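Local coordinates for N-formylglutamate amidohydrolase (Ralstonia eutropha, PDB 2Q7S), which probably acts as a zinc-dependent hydrolase of the N-formylglutamate amidohydrolase family, at residues 36-41 and 79-84; 61-66 and 270-275; 92-97 and 129-134; 163-168 and 241-246. All blocks are in the same frame, centred on the assembly; numbering follows the deposited sequence. Where two conformers were deposited one is given.

Contact 1: 36-41 and 79-84; sequences FYPADF and RVYIDP
The phenol of Y81 donates from OH to D40 OD1 at a modelled 2.5 Å, a very short hydrogen bond whose exact length deserves caution. The acceptor lies at the ring's edge, and the carboxylate is only 8° from coplanar with the ring. Above one face of the same ring, P38 CG sits almost over the centre, 3.5 Å from the Y81 centroid, in a CH-pi contact. Y81 offers its own edge to F41: CD1 stands over the middle of the F41 face, centroids 5.3 Å apart and planes at 68°, an edge-to-face pair. These three contacts fix the ring by face, by edge and by hydroxyl. The torsion that sends it there is chi1 -177°, which places CG trans to the backbone N. The two segments belong to loops that follow the neighbouring parallel strands 26-30 and 71-75 of the central sheet, near the zinc site. F41 CZ comes within 3.6 Å of V80 O. Within 79-84, R79 NE forms a salt bridge with D83 OD2 at 3.2 Å; D83 OD2 lies in the plane of the R79 guanidinium, whereas NE meets OD2 from above the carboxylate plane. D83 OD1 accepts from NE2 of the zinc ligand H32, which makes D83 a second-shell residue. R140 and Y144 of helix 134-163 also pack on Y81, by cation-pi and edge-to-face contacts.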
loop_
_atom_site.group_PDB
_atom_site.type_symbol
_atom_site.label_atom_id
_atom_site.label_comp_id
_atom_site.label_asym_id
_atom_site.label_seq_id
_atom_site.Cartn_x
_atom_site.Cartn_y
_atom_site.Cartn_z
ATOM N N PHE A 36 -12.393 -0.737 8.857
ATOM C CA PHE A 36 -13.132 -0.184 10.008
ATOM C C PHE A 36 -13.422 1.294 9.756
ATOM O O PHE A 36 -12.549 2.123 9.936
ATOM C CB PHE A 36 -12.358 -0.367 11.326
ATOM C CG PHE A 36 -12.075 -1.817 11.688
ATOM C CD1 PHE A 36 -10.925 -2.453 11.255
ATOM C CD2 PHE A 36 -12.975 -2.535 12.469
ATOM C CE1 PHE A 36 -10.659 -3.789 11.591
ATOM C CE2 PHE A 36 -12.723 -3.886 12.820
ATOM C CZ PHE A 36 -11.574 -4.511 12.388
ATOM N N TYR A 37 -14.656 1.592 9.361
ATOM C CA TYR A 37 -15.097 2.943 8.979
ATOM C C TYR A 37 -15.454 3.793 10.237
ATOM O O TYR A 37 -16.314 3.397 11.037
ATOM C CB TYR A 37 -16.273 2.849 7.934
ATOM C CG TYR A 37 -15.775 2.311 6.587
ATOM C CD1 TYR A 37 -15.397 0.962 6.450
ATOM C CD2 TYR A 37 -15.589 3.156 5.488
ATOM C CE1 TYR A 37 -14.868 0.460 5.239
ATOM C CE2 TYR A 37 -15.071 2.665 4.268
ATOM C CZ TYR A 37 -14.699 1.315 4.161
ATOM O OH TYR A 37 -14.167 0.806 2.984
ATOM N N PRO A 38 -14.743 4.918 10.447
ATOM C CA PRO A 38 -15.065 5.861 11.520
ATOM C C PRO A 38 -16.492 6.432 11.498
ATOM O O PRO A 38 -17.005 6.783 10.440
ATOM C CB PRO A 38 -14.047 6.977 11.313
ATOM C CG PRO A 38 -12.920 6.323 10.679
ATOM C CD PRO A 38 -13.533 5.357 9.737
ATOM N N ALA A 39 -17.089 6.546 12.681
ATOM C CA ALA A 39 -18.432 7.096 12.833
ATOM C C ALA A 39 -18.522 8.508 12.251
ATOM O O ALA A 39 -19.561 8.914 11.748
ATOM C CB ALA A 39 -18.847 7.080 14.320
ATOM N N ASP A 40 -17.427 9.256 12.297
ATOM C CA ASP A 40 -17.459 10.678 11.887
ATOM C C ASP A 40 -17.183 10.915 10.395
ATOM O O ASP A 40 -16.946 12.051 9.969
ATOM C CB ASP A 40 -16.503 11.508 12.750
ATOM C CG ASP A 40 -15.048 11.044 12.640
ATOM O OD1 ASP A 40 -14.682 10.372 11.652
ATOM O OD2 ASP A 40 -14.273 11.351 13.564
ATOM N N PHE A 41 -17.245 9.849 9.605
ATOM C CA PHE A 41 -17.058 9.942 8.158
ATOM C C PHE A 41 -17.928 11.057 7.573
ATOM O O PHE A 41 -17.436 11.931 6.874
ATOM C CB PHE A 41 -17.382 8.577 7.496
ATOM C CG PHE A 41 -16.558 8.274 6.271
ATOM C CD1 PHE A 41 -16.374 9.224 5.277
ATOM C CD2 PHE A 41 -15.960 7.030 6.120
ATOM C CE1 PHE A 41 -15.645 8.947 4.161
ATOM C CE2 PHE A 41 -15.207 6.742 4.994
ATOM C CZ PHE A 41 -15.058 7.704 4.010
ATOM N N ARG A 79 -8.724 3.666 3.540
ATOM C CA ARG A 79 -7.967 4.623 2.756
ATOM C C ARG A 79 -8.818 5.724 2.137
ATOM O O ARG A 79 -8.263 6.787 1.824
ATOM C CB ARG A 79 -7.129 3.926 1.681
ATOM C CG ARG A 79 -7.882 3.311 0.577
ATOM C CD ARG A 79 -8.067 4.240 -0.587
ATOM N NE ARG A 79 -6.885 4.515 -1.386
ATOM C CZ ARG A 79 -6.509 3.886 -2.499
ATOM N NH1 ARG A 79 -7.180 2.851 -2.971
ATOM N NH2 ARG A 79 -5.434 4.301 -3.144
ATOM N N VAL A 80 -10.123 5.434 1.908
ATOM C CA VAL A 80 -11.088 6.418 1.423
ATOM C C VAL A 80 -11.449 7.453 2.496
ATOM O O VAL A 80 -12.062 8.483 2.189
ATOM C CB VAL A 80 -12.385 5.750 0.909
ATOM C CG1 VAL A 80 -13.395 6.807 0.506
ATOM C CG2 VAL A 80 -12.071 4.815 -0.266
ATOM N N TYR A 81 -11.086 7.170 3.744
ATOM C CA TYR A 81 -11.219 8.118 4.860
ATOM C C TYR A 81 -9.993 9.011 4.973
ATOM O O TYR A 81 -10.087 10.255 4.986
ATOM C CB TYR A 81 -11.441 7.354 6.141
ATOM C CG TYR A 81 -11.662 8.181 7.387
ATOM C CD1 TYR A 81 -12.874 8.849 7.606
ATOM C CD2 TYR A 81 -10.684 8.258 8.373
ATOM C CE1 TYR A 81 -13.103 9.561 8.776
ATOM C CE2 TYR A 81 -10.894 9.013 9.529
ATOM C CZ TYR A 81 -12.106 9.631 9.741
ATOM O OH TYR A 81 -12.330 10.344 10.899
ATOM N N ILE A 82 -8.829 8.378 5.072
ATOM C CA ILE A 82 -7.588 9.052 4.815
ATOM C C ILE A 82 -6.598 8.042 4.300
ATOM O O ILE A 82 -6.579 6.902 4.748
ATOM C CB ILE A 82 -7.087 9.825 6.043
ATOM C CG1 ILE A 82 -5.854 10.660 5.678
ATOM C CG2 ILE A 82 -6.895 8.916 7.265
ATOM C CD1 ILE A 82 -5.466 11.725 6.814
ATOM N N ASP A 83 -5.816 8.449 3.316
ATOM C CA ASP A 83 -4.966 7.517 2.568
ATOM C C ASP A 83 -3.526 7.678 3.032
ATOM O O ASP A 83 -2.889 8.646 2.632
ATOM C CB ASP A 83 -5.030 7.831 1.091
ATOM C CG ASP A 83 -4.302 6.838 0.253
ATOM O OD1 ASP A 83 -3.429 6.109 0.778
ATOM O OD2 ASP A 83 -4.633 6.759 -0.951
ATOM N N PRO A 84 -3.002 6.703 3.810
ATOM C CA PRO A 84 -1.623 6.850 4.266
ATOM C C PRO A 84 -0.529 6.824 3.203
ATOM O O PRO A 84 0.595 7.150 3.551
ATOM C CB PRO A 84 -1.423 5.675 5.233
ATOM C CG PRO A 84 -2.716 5.020 5.377
ATOM C CD PRO A 84 -3.594 5.443 4.290
HETATM O O HOH W 1 -11.289 2.356 1.808
#

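Contact 2: 61-66 and 270-275; sequences LWEAVP and TLQRDL
L275 reaches from the helix into the corner formed by L61 and W62. Its CB lies 3.9 Å from L61 O, and beyond CG the two methyls part company. CD1 approaches L61 CB at 3.8 Å and also lies over the rim of the indole, near W62 NE1. CD2 travels further across the same ring, 3.7 Å from W62 CH2; its 3.9 Å distance to the six-membered centroid, 22° off the normal, qualifies as a CH-pi contact. One turn earlier, L271 CD2 meets L61 CD2 at 3.8 Å, which gives L61 neighbours from two successive turns. At the outer margin the E63 carboxylate and the Q272 amide stack with planes 19° apart, E63 CD and Q272 NE2 being 3.8 Å from each other. The polar partner of that NE2 is A60 O, at the end of the preceding helix 58-61. E63 gets there because CG lies between its backbone N and C (chi1 62°). W62 is the first residue to leave helix 58-61 and opens a type I turn to V65. This turn packs on helix 267-289, both sides touching I251 of the central sheet and the helix also F193, as in a layered alpha/beta fold.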
loop_
_atom_site.group_PDB
_atom_site.type_symbol
_atom_site.label_atom_id
_atom_site.label_comp_id
_atom_site.label_asym_id
_atom_site.label_seq_id
_atom_site.Cartn_x
_atom_site.Cartn_y
_atom_site.Cartn_z
ATOM N N LEU A 61 -3.068 -11.688 2.926
ATOM C CA LEU A 61 -2.340 -12.328 1.803
ATOM C C LEU A 61 -0.863 -12.419 2.132
ATOM O O LEU A 61 -0.227 -13.433 1.854
ATOM C CB LEU A 61 -2.488 -11.583 0.492
ATOM C CG LEU A 61 -3.795 -11.722 -0.330
ATOM C CD1 LEU A 61 -3.718 -10.765 -1.513
ATOM C CD2 LEU A 61 -4.007 -13.170 -0.764
ATOM N N TRP A 62 -0.349 -11.373 2.780
ATOM C CA TRP A 62 1.057 -11.357 3.167
ATOM C C TRP A 62 1.334 -11.715 4.610
ATOM O O TRP A 62 2.364 -11.294 5.171
ATOM C CB TRP A 62 1.645 -10.001 2.830
ATOM C CG TRP A 62 1.673 -9.647 1.350
ATOM C CD1 TRP A 62 0.685 -9.010 0.644
ATOM C CD2 TRP A 62 2.771 -9.812 0.426
ATOM N NE1 TRP A 62 1.089 -8.790 -0.659
ATOM C CE2 TRP A 62 2.369 -9.246 -0.809
ATOM C CE3 TRP A 62 4.051 -10.375 0.523
ATOM C CZ2 TRP A 62 3.191 -9.251 -1.943
ATOM C CZ3 TRP A 62 4.880 -10.388 -0.635
ATOM C CH2 TRP A 62 4.438 -9.818 -1.825
ATOM N N GLU A 63 0.456 -12.499 5.226
ATOM C CA GLU A 63 0.673 -12.940 6.630
ATOM C C GLU A 63 2.054 -13.538 6.967
ATOM O O GLU A 63 2.497 -13.363 8.055
ATOM C CB GLU A 63 -0.407 -13.944 7.068
ATOM C CG GLU A 63 -0.401 -15.202 6.268
ATOM C CD GLU A 63 -0.942 -16.393 7.007
ATOM O OE1 GLU A 63 -1.773 -16.208 7.931
ATOM O OE2 GLU A 63 -0.544 -17.523 6.635
ATOM N N ALA A 64 2.718 -14.196 6.014
ATOM C CA ALA A 64 4.073 -14.830 6.170
ATOM C C ALA A 64 5.199 -13.915 6.575
ATOM O O ALA A 64 6.210 -14.368 7.064
ATOM C CB ALA A 64 4.487 -15.464 4.878
ATOM N N VAL A 65 5.055 -12.628 6.298
ATOM C CA VAL A 65 6.099 -11.667 6.521
ATOM C C VAL A 65 6.776 -11.741 7.926
ATOM O O VAL A 65 8.007 -11.826 7.965
ATOM C CB VAL A 65 5.588 -10.216 6.173
ATOM C CG1 VAL A 65 6.548 -9.132 6.711
ATOM C CG2 VAL A 65 5.471 -10.077 4.683
ATOM N N PRO A 66 5.996 -11.661 9.057
ATOM C CA PRO A 66 6.541 -11.786 10.395
ATOM C C PRO A 66 7.000 -13.226 10.707
ATOM O O PRO A 66 7.906 -13.426 11.507
ATOM C CB PRO A 66 5.353 -11.332 11.282
ATOM C CG PRO A 66 4.214 -11.738 10.541
ATOM C CD PRO A 66 4.549 -11.367 9.158
ATOM N N THR A 270 -4.493 -20.280 -2.582
ATOM C CA THR A 270 -3.352 -20.538 -3.478
ATOM C C THR A 270 -2.468 -19.311 -3.635
ATOM O O THR A 270 -1.229 -19.426 -3.626
ATOM C CB THR A 270 -3.811 -21.135 -4.873
ATOM O OG1 THR A 270 -4.685 -20.221 -5.533
ATOM C CG2 THR A 270 -4.550 -22.401 -4.667
ATOM N N LEU A 271 -3.055 -18.102 -3.692
ATOM C CA LEU A 271 -2.218 -16.913 -3.776
ATOM C C LEU A 271 -1.435 -16.648 -2.496
ATOM O O LEU A 271 -0.217 -16.348 -2.534
ATOM C CB LEU A 271 -3.050 -15.679 -4.139
ATOM C CG LEU A 271 -2.240 -14.415 -4.341
ATOM C CD1 LEU A 271 -1.314 -14.564 -5.552
ATOM C CD2 LEU A 271 -3.195 -13.232 -4.457
ATOM N N GLN A 272 -2.116 -16.791 -1.355
ATOM C CA GLN A 272 -1.489 -16.622 -0.043
ATOM C C GLN A 272 -0.326 -17.615 0.098
ATOM O O GLN A 272 0.733 -17.270 0.584
ATOM C CB GLN A 272 -2.513 -16.906 1.062
ATOM C CG GLN A 272 -2.046 -16.584 2.485
ATOM C CD GLN A 272 -3.126 -16.867 3.526
ATOM O OE1 GLN A 272 -3.645 -17.977 3.611
ATOM N NE2 GLN A 272 -3.489 -15.848 4.301
ATOM N N ARG A 273 -0.549 -18.845 -0.317
ATOM C CA ARG A 273 0.501 -19.885 -0.291
ATOM C C ARG A 273 1.694 -19.466 -1.162
ATOM O O ARG A 273 2.822 -19.411 -0.710
ATOM C CB ARG A 273 -0.084 -21.221 -0.743
ATOM C CG ARG A 273 0.967 -22.329 -0.933
ATOM C CD ARG A 273 1.368 -22.524 -2.425
ATOM N NE ARG A 273 0.352 -23.033 -3.389
ATOM C CZ ARG A 273 -0.810 -23.672 -3.136
ATOM N NH1 ARG A 273 -1.249 -23.962 -1.903
ATOM N NH2 ARG A 273 -1.574 -24.043 -4.167
ATOM N N ASP A 274 1.421 -19.085 -2.397
ATOM C CA ASP A 274 2.467 -18.557 -3.282
ATOM C C ASP A 274 3.236 -17.369 -2.692
ATOM O O ASP A 274 4.468 -17.290 -2.812
ATOM C CB ASP A 274 1.892 -18.201 -4.648
ATOM C CG ASP A 274 1.480 -19.414 -5.431
ATOM O OD1 ASP A 274 1.760 -20.562 -4.996
ATOM O OD2 ASP A 274 0.858 -19.221 -6.483
ATOM N N LEU A 275 2.529 -16.446 -2.045
ATOM C CA LEU A 275 3.189 -15.308 -1.403
ATOM C C LEU A 275 3.978 -15.664 -0.155
ATOM O O LEU A 275 4.945 -15.011 0.145
ATOM C CB LEU A 275 2.195 -14.181 -1.082
ATOM C CG LEU A 275 1.548 -13.462 -2.239
ATOM C CD1 LEU A 275 0.442 -12.469 -1.784
ATOM C CD2 LEU A 275 2.651 -12.766 -3.057
#

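Contact 3: 92-97 and 129-134; sequences DPAQLE and DRKLTV
L132 bonds to 92-97 through both of its backbone polar atoms, evidence for a parallel pairing. Its N donates to Q95 O at 3.1 Å, while its O accepts from E97 N at 2.6 Å with an N-H...O angle of 171°. The two partners flank L96, as parallel ladders require, and L96 CA adds a CA-H...O contact of 3.2 Å to L132 O. L96 therefore pairs with L132, and the register continues to E97 and T133, with CA atoms 4.8 Å apart.

Among the side chains, K131 runs extended past the end of the ladder and bends at its last torsion (chi4 -144°), where NZ makes a weak hydrogen bond to A94 O at 2.9 Å. That carbonyl belongs to the 3-10 turn 93-95, which starts with an Asx turn: A94 N donates to D92 OD1 at 3.1 Å.

By van der Waals contact, E97 and T133 lie alongside each other, pointing the same way, with E97 OE1 3.4 Å from T133 CG2. On the L96 side, CD1 of L96 faces V134 CG2 at a loose 4.3 Å.

T133 is the N-cap of helix 134-163, its OG1 accepting from E136 N. The two-residue strands thus sit at the start of this long helix, and L96 and L132, on one face of the small sheet, both rest on its V137.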
loop_
_atom_site.group_PDB
_atom_site.type_symbol
_atom_site.label_atom_id
_atom_site.label_comp_id
_atom_site.label_asym_id
_atom_site.label_seq_id
_atom_site.Cartn_x
_atom_site.Cartn_y
_atom_site.Cartn_z
ATOM N N ASP A 92 -6.449 18.969 -2.443
ATOM C CA ASP A 92 -6.903 20.044 -3.301
ATOM C C ASP A 92 -7.617 21.062 -2.419
ATOM O O ASP A 92 -8.590 20.708 -1.766
ATOM C CB ASP A 92 -7.868 19.479 -4.347
ATOM C CG ASP A 92 -8.501 20.554 -5.241
ATOM O OD1 ASP A 92 -8.145 21.742 -5.157
ATOM O OD2 ASP A 92 -9.382 20.188 -6.050
ATOM N N PRO A 93 -7.136 22.333 -2.388
ATOM C CA PRO A 93 -7.779 23.419 -1.647
ATOM C C PRO A 93 -9.298 23.505 -1.770
ATOM O O PRO A 93 -9.978 23.900 -0.817
ATOM C CB PRO A 93 -7.175 24.667 -2.289
ATOM C CG PRO A 93 -5.899 24.276 -2.809
ATOM C CD PRO A 93 -5.894 22.799 -3.032
ATOM N N ALA A 94 -9.820 23.155 -2.943
ATOM C CA ALA A 94 -11.235 23.260 -3.202
ATOM C C ALA A 94 -12.063 22.227 -2.491
ATOM O O ALA A 94 -13.270 22.364 -2.458
ATOM C CB ALA A 94 -11.509 23.201 -4.693
ATOM N N GLN A 95 -11.450 21.186 -1.931
ATOM C CA GLN A 95 -12.208 20.212 -1.160
ATOM C C GLN A 95 -12.433 20.635 0.296
ATOM O O GLN A 95 -13.234 20.026 0.992
ATOM C CB GLN A 95 -11.619 18.786 -1.300
ATOM C CG GLN A 95 -10.339 18.438 -0.584
ATOM C CD GLN A 95 -9.820 17.026 -0.957
ATOM O OE1 GLN A 95 -8.685 16.857 -1.457
ATOM N NE2 GLN A 95 -10.665 16.020 -0.742
ATOM N N LEU A 96 -11.756 21.701 0.727
ATOM C CA LEU A 96 -11.802 22.188 2.107
ATOM C C LEU A 96 -12.672 23.442 2.260
ATOM O O LEU A 96 -12.714 24.291 1.382
ATOM C CB LEU A 96 -10.383 22.513 2.596
ATOM C CG LEU A 96 -9.388 21.348 2.556
ATOM C CD1 LEU A 96 -8.043 21.731 3.215
ATOM C CD2 LEU A 96 -9.990 20.192 3.242
ATOM N N GLU A 97 -13.380 23.514 3.380
ATOM C CA GLU A 97 -14.093 24.707 3.786
ATOM C C GLU A 97 -13.039 25.455 4.559
ATOM O O GLU A 97 -12.579 24.967 5.610
ATOM C CB GLU A 97 -15.264 24.366 4.699
ATOM C CG GLU A 97 -16.153 25.540 5.036
ATOM C CD GLU A 97 -16.424 25.688 6.520
ATOM O OE1 GLU A 97 -15.633 25.170 7.334
ATOM O OE2 GLU A 97 -17.417 26.370 6.876
ATOM N N ASP A 129 -21.714 15.814 0.649
ATOM C CA ASP A 129 -22.629 16.841 0.104
ATOM C C ASP A 129 -22.185 18.247 0.516
ATOM O O ASP A 129 -22.976 19.220 0.483
ATOM C CB ASP A 129 -24.079 16.545 0.502
ATOM C CG ASP A 129 -24.387 16.832 1.983
ATOM O OD1 ASP A 129 -23.466 16.893 2.831
ATOM O OD2 ASP A 129 -25.595 16.987 2.285
ATOM N N ARG A 130 -20.898 18.340 0.872
ATOM C CA ARG A 130 -20.336 19.499 1.523
ATOM C C ARG A 130 -18.805 19.438 1.432
ATOM O O ARG A 130 -18.220 18.389 1.109
ATOM C CB ARG A 130 -20.740 19.493 2.998
ATOM C CG ARG A 130 -20.016 18.388 3.721
ATOM C CD ARG A 130 -20.456 18.119 5.131
ATOM N NE ARG A 130 -19.729 16.920 5.554
ATOM C CZ ARG A 130 -18.467 16.931 5.981
ATOM N NH1 ARG A 130 -17.804 18.085 6.079
ATOM N NH2 ARG A 130 -17.868 15.787 6.330
ATOM N N LYS A 131 -18.180 20.568 1.741
ATOM C CA LYS A 131 -16.732 20.673 1.857
ATOM C C LYS A 131 -16.300 20.331 3.272
ATOM O O LYS A 131 -16.957 20.711 4.237
ATOM C CB LYS A 131 -16.274 22.083 1.491
ATOM C CG LYS A 131 -16.413 22.375 0.015
ATOM C CD LYS A 131 -16.035 23.775 -0.320
ATOM C CE LYS A 131 -15.858 23.949 -1.838
ATOM N NZ LYS A 131 -14.725 24.904 -2.114
ATOM N N LEU A 132 -15.184 19.619 3.399
ATOM C CA LEU A 132 -14.683 19.217 4.709
ATOM C C LEU A 132 -14.020 20.409 5.359
ATOM O O LEU A 132 -13.500 21.299 4.687
ATOM C CB LEU A 132 -13.731 18.011 4.614
ATOM C CG LEU A 132 -14.154 16.887 3.654
ATOM C CD1 LEU A 132 -13.281 15.684 3.873
ATOM C CD2 LEU A 132 -15.594 16.504 3.818
ATOM N N THR A 133 -14.097 20.488 6.672
ATOM C CA THR A 133 -13.469 21.617 7.344
ATOM C C THR A 133 -11.962 21.351 7.418
ATOM O O THR A 133 -11.509 20.188 7.327
ATOM C CB THR A 133 -14.053 21.898 8.742
ATOM O OG1 THR A 133 -13.728 20.817 9.607
ATOM C CG2 THR A 133 -15.585 22.103 8.682
ATOM N N VAL A 134 -11.182 22.413 7.570
ATOM C CA VAL A 134 -9.747 22.260 7.840
ATOM C C VAL A 134 -9.544 21.388 9.098
ATOM O O VAL A 134 -8.819 20.385 9.072
ATOM C CB VAL A 134 -9.060 23.623 7.926
ATOM C CG1 VAL A 134 -7.624 23.525 8.539
ATOM C CG2 VAL A 134 -8.986 24.228 6.558
#

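Contact 4: 163-168 and 241-246; sequences FGAVWH and AERRNS
V166 O accepts two hydrogen bonds from N245, from the backbone N at 2.9 Å and from ND2 at 3.0 Å, the donors approaching from opposite faces of the carbonyl plane. The same amide lies over the indole of W167, planes 14° apart, with ND2 3.4 Å above the ring and displaced toward its rim. NE1 of W167 and OD1 of N245 both find their partners at E204, through its carboxylate and its backbone N. Further along, H168 N donates to N245 O at 2.8 Å, and H168 ND1 and S246 OG share a 2.7 Å hydrogen bond near the imidazole plane; NE2 is bonded to D29 OD1. This close-knit part is two adjacent parallel strands, 166-174 and 244-252, of the central mixed sheet, their axes 4.6 Å apart and 13° from parallel. The first strand also carries the zinc ligand H172.

Toward the strand starts the fit slackens. V166 N still donates to R243 O at 3.0 Å, but the exposed R243 side chain, bent at chi3 (54°), gives only a weak bond from NE to G164 O, at 3.3 Å. Its NH2 leans on A165 CB, bonds to G289 O of the C-terminal helix, and reaches F163 O through a water.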
loop_
_atom_site.group_PDB
_atom_site.type_symbol
_atom_site.label_atom_id
_atom_site.label_comp_id
_atom_site.label_asym_id
_atom_site.label_seq_id
_atom_site.Cartn_x
_atom_site.Cartn_y
_atom_site.Cartn_z
ATOM N N PHE A 163 20.688 -3.045 11.018
ATOM C CA PHE A 163 21.255 -3.876 9.971
ATOM C C PHE A 163 22.149 -3.140 8.978
ATOM O O PHE A 163 22.963 -3.770 8.323
ATOM C CB PHE A 163 20.139 -4.615 9.246
ATOM C CG PHE A 163 19.494 -5.704 10.082
ATOM C CD1 PHE A 163 20.041 -6.959 10.144
ATOM C CD2 PHE A 163 18.331 -5.474 10.745
ATOM C CE1 PHE A 163 19.418 -7.953 10.889
ATOM C CE2 PHE A 163 17.713 -6.482 11.496
ATOM C CZ PHE A 163 18.261 -7.681 11.572
ATOM N N GLY A 164 21.974 -1.828 8.848
ATOM C CA GLY A 164 22.715 -1.049 7.857
ATOM C C GLY A 164 22.171 -1.161 6.463
ATOM O O GLY A 164 22.790 -0.690 5.541
ATOM N N ALA A 165 20.975 -1.729 6.327
ATOM C CA ALA A 165 20.235 -1.783 5.094
ATOM C C ALA A 165 18.778 -1.994 5.475
ATOM O O ALA A 165 18.475 -2.446 6.576
ATOM C CB ALA A 165 20.731 -2.922 4.232
ATOM N N VAL A 166 17.877 -1.713 4.541
ATOM C CA VAL A 166 16.479 -2.027 4.709
ATOM C C VAL A 166 15.823 -2.268 3.334
ATOM O O VAL A 166 16.172 -1.669 2.301
ATOM C CB VAL A 166 15.749 -0.897 5.520
ATOM C CG1 VAL A 166 15.758 0.425 4.753
ATOM C CG2 VAL A 166 14.335 -1.323 5.924
ATOM N N TRP A 167 14.868 -3.160 3.337
ATOM C CA TRP A 167 14.050 -3.463 2.161
ATOM C C TRP A 167 12.607 -3.310 2.584
ATOM O O TRP A 167 12.128 -4.041 3.469
ATOM C CB TRP A 167 14.331 -4.882 1.653
ATOM C CG TRP A 167 15.677 -5.043 0.961
ATOM C CD1 TRP A 167 15.927 -4.971 -0.368
ATOM C CD2 TRP A 167 16.947 -5.271 1.593
ATOM N NE1 TRP A 167 17.259 -5.166 -0.613
ATOM C CE2 TRP A 167 17.911 -5.344 0.571
ATOM C CE3 TRP A 167 17.361 -5.404 2.928
ATOM C CZ2 TRP A 167 19.257 -5.535 0.831
ATOM C CZ3 TRP A 167 18.696 -5.608 3.193
ATOM C CH2 TRP A 167 19.635 -5.673 2.147
ATOM N N HIS A 168 11.952 -2.292 2.010
ATOM C CA HIS A 168 10.582 -1.951 2.288
ATOM C C HIS A 168 9.675 -2.427 1.129
ATOM O O HIS A 168 9.973 -2.132 -0.007
ATOM C CB HIS A 168 10.488 -0.454 2.433
ATOM C CG HIS A 168 9.091 0.054 2.437
ATOM N ND1 HIS A 168 8.668 1.074 1.623
ATOM C CD2 HIS A 168 8.016 -0.332 3.154
ATOM C CE1 HIS A 168 7.391 1.321 1.862
ATOM N NE2 HIS A 168 6.978 0.485 2.798
ATOM N N ALA A 241 21.389 3.731 -3.037
ATOM C CA ALA A 241 22.784 4.116 -2.850
ATOM C C ALA A 241 23.105 4.299 -1.351
ATOM O O ALA A 241 24.258 4.401 -0.983
ATOM C CB ALA A 241 23.069 5.389 -3.626
ATOM N N GLU A 242 22.073 4.339 -0.494
ATOM C CA GLU A 242 22.237 4.441 0.928
ATOM C C GLU A 242 21.845 3.132 1.553
ATOM O O GLU A 242 21.728 3.032 2.769
ATOM C CB GLU A 242 21.328 5.536 1.473
ATOM C CG GLU A 242 21.645 6.907 0.995
ATOM C CD GLU A 242 20.662 7.907 1.528
ATOM O OE1 GLU A 242 20.371 7.861 2.752
ATOM O OE2 GLU A 242 20.178 8.729 0.732
ATOM N N ARG A 243 21.578 2.146 0.707
ATOM C CA ARG A 243 21.143 0.814 1.105
ATOM C C ARG A 243 19.742 0.750 1.708
ATOM O O ARG A 243 19.404 -0.166 2.489
ATOM C CB ARG A 243 22.190 0.160 1.991
ATOM C CG ARG A 243 23.541 0.141 1.312
ATOM C CD ARG A 243 24.621 -0.386 2.218
ATOM N NE ARG A 243 24.324 -1.703 2.793
ATOM C CZ ARG A 243 24.188 -2.827 2.091
ATOM N NH1 ARG A 243 24.319 -2.833 0.774
ATOM N NH2 ARG A 243 23.951 -3.966 2.714
ATOM N N ARG A 244 18.917 1.706 1.304
ATOM C CA ARG A 244 17.518 1.770 1.680
ATOM C C ARG A 244 16.769 1.506 0.380
ATOM O O ARG A 244 17.037 2.144 -0.631
ATOM C CB ARG A 244 17.157 3.129 2.244
ATOM C CG ARG A 244 17.952 3.539 3.486
ATOM C CD ARG A 244 17.887 5.004 3.705
ATOM N NE ARG A 244 18.388 5.376 5.033
ATOM C CZ ARG A 244 17.655 5.358 6.147
ATOM N NH1 ARG A 244 16.394 4.973 6.125
ATOM N NH2 ARG A 244 18.191 5.711 7.309
ATOM N N ASN A 245 15.854 0.553 0.412
ATOM C CA ASN A 245 15.176 0.063 -0.797
ATOM C C ASN A 245 13.677 0.054 -0.574
ATOM O O ASN A 245 13.209 -0.348 0.476
ATOM C CB ASN A 245 15.652 -1.369 -1.130
ATOM C CG ASN A 245 17.156 -1.462 -1.301
ATOM O OD1 ASN A 245 17.692 -1.137 -2.359
ATOM N ND2 ASN A 245 17.847 -1.799 -0.215
ATOM N N SER A 246 12.933 0.447 -1.589
ATOM C CA SER A 246 11.486 0.412 -1.523
ATOM C C SER A 246 10.939 -0.090 -2.879
ATOM O O SER A 246 11.369 0.342 -4.010
ATOM C CB SER A 246 10.944 1.801 -1.182
ATOM O OG SER A 246 9.598 1.803 -0.755
HETATM O O HOH W 2 24.147 -3.801 5.811
#

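How the contacts relate
Three contacts relate to helix 134-163: contact 3 lies at its start, contact 1 meets it through Y81, and contact 4 begins at its end. Contacts 1 and 3, centres 16 Å apart, touch where F41 O packs 3.9 Å from R130 NH2. Contact 4 lies on strand 244-252 and reaches helix 267-289 through W167; contact 2, centres 22 Å away, lies on that helix and touches I249 and I251 of the strand. Along the chain contacts 1 and 2 interleave, and contact 2 encloses contacts 3 and 4. The side chains of W62 and H168 are about 10 and 12 Å from the zinc. Sequence-distant loops, helices and strands thus gather around the zinc-bearing sheet, with contact 3 peripheral.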